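Local coordinates for type IV secretion system protein VirB11 (Brucella suis, PDB 2GZA), which hydrolyses ATP as the hexameric VirB11 ATPase of the type IV secretion system, a virulence apparatus of this bacterium, at residues Leu156-Lys159 with Met165-Leu168. Sequence-based numbering, arbitrary orientation.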
# COMPACT_ATOMS: atom_id res chain seq x y z
N LEU C 156 8.23 40.23 4.57
CA LEU C 156 8.88 39.91 3.31
C LEU C 156 9.82 41.02 2.85
O LEU C 156 10.87 40.74 2.29
CB LEU C 156 7.83 39.59 2.24
CG LEU C 156 8.16 38.67 1.06
CD1 LEU C 156 9.02 37.46 1.45
CD2 LEU C 156 6.87 38.20 0.41
N ALA C 157 9.44 42.27 3.10
CA ALA C 157 10.29 43.41 2.79
C ALA C 157 11.55 43.45 3.66
O ALA C 157 12.64 43.72 3.16
CB ALA C 157 9.51 44.72 2.89
N LEU C 158 11.38 43.20 4.96
CA LEU C 158 12.51 43.16 5.90
C LEU C 158 13.53 42.09 5.52
O LEU C 158 14.74 42.33 5.60
CB LEU C 158 12.02 42.94 7.33
CG LEU C 158 11.47 44.16 8.08
CD1 LEU C 158 10.69 43.72 9.31
CD2 LEU C 158 12.59 45.12 8.46
N LYS C 159 13.04 40.93 5.11
CA LYS C 159 13.90 39.85 4.61
C LYS C 159 14.63 40.30 3.34
O LYS C 159 15.83 40.08 3.21
CB LYS C 159 13.10 38.58 4.34
CG LYS C 159 13.97 37.33 4.13
CD LYS C 159 13.14 36.07 3.93
CE LYS C 159 13.18 35.55 2.50
NZ LYS C 159 12.31 36.33 1.56
N MET C 165 17.67 40.88 11.75
CA MET C 165 17.38 41.12 13.16
C MET C 165 15.95 41.64 13.37
O MET C 165 15.21 41.08 14.17
CB MET C 165 18.39 42.07 13.79
CG MET C 165 18.28 42.10 15.30
SD MET C 165 19.12 43.47 16.08
CE MET C 165 17.99 44.81 15.73
N SER C 166 15.58 42.69 12.65
CA SER C 166 14.21 43.22 12.66
C SER C 166 13.21 42.18 12.21
O SER C 166 12.11 42.08 12.77
CB SER C 166 14.09 44.45 11.76
OG SER C 166 14.69 45.59 12.35
N PHE C 167 13.58 41.40 11.20
CA PHE C 167 12.74 40.35 10.67
C PHE C 167 12.36 39.34 11.74
O PHE C 167 11.19 38.99 11.89
CB PHE C 167 13.44 39.64 9.50
CG PHE C 167 12.68 38.47 8.95
CD1 PHE C 167 11.77 38.64 7.92
CD2 PHE C 167 12.88 37.19 9.46
CE1 PHE C 167 11.06 37.56 7.42
CE2 PHE C 167 12.17 36.10 8.97
CZ PHE C 167 11.26 36.28 7.95
N LEU C 168 13.35 38.89 12.50
CA LEU C 168 13.15 37.90 13.53
C LEU C 168 12.33 38.44 14.69
O LEU C 168 11.43 37.75 15.17
CB LEU C 168 14.49 37.32 14.01
CG LEU C 168 15.27 36.46 13.01
CD1 LEU C 168 16.57 35.99 13.61
CD2 LEU C 168 14.47 35.28 12.51
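Leu-158 reaches across to Ser-166 and Phe-167 and, with Lys-159, carries the contact between segments 156-159 and 165-168. The meeting is apolar. The two branches of Leu-158 share the work: CD2 rests against CB of Ser-166 at 3.7 Å, while CD1 lies by the backbone of the second helix, 4.1 Å from O of Ser-166. Both methyls get there because CG swings anti to the carbonyl carbon (chi1 -80°). Closer to the main chain, CB of Leu-158 sits 4.2 Å from CB of Phe-167, at the edge of the aromatic ring and near its plane. The backbones come close here too, with CA of Leu-158 and CA of Phe-167 5.5 Å apart.

Lys-159 supplies the second apolar patch. Its CB approaches the Phe-167 ring obliquely, 3.8 Å from CD1, and the end of the chain leads away from segment 165-168, so the aliphatic base does the packing. Phe-167, with CG anti to its own N (chi1 176°), carries its ring alongside the first helix. Beyond the pair, the ring meets Tyr-345 edge-to-face and touches Val-343 and Val-324, joining the contact to two neighbouring strands of the mixed sheet.

The polar end of Ser-166 looks elsewhere: while CB faces Leu-158, OG hydrogen-bonds to OD2 of Asp-163, in the short link that turns the chain from one helix to the next. On the second helix, Met-165 packs on Leu-129 and Leu-168 on Phe-138, both of a second subunit.

The arrangement is a short helical hairpin: helices 153-160 and 164-173, joined by a tight connection, pack beside strands 324-331 and 339-345 of the P-loop ATPase fold, away from the predicted ATP-binding loop.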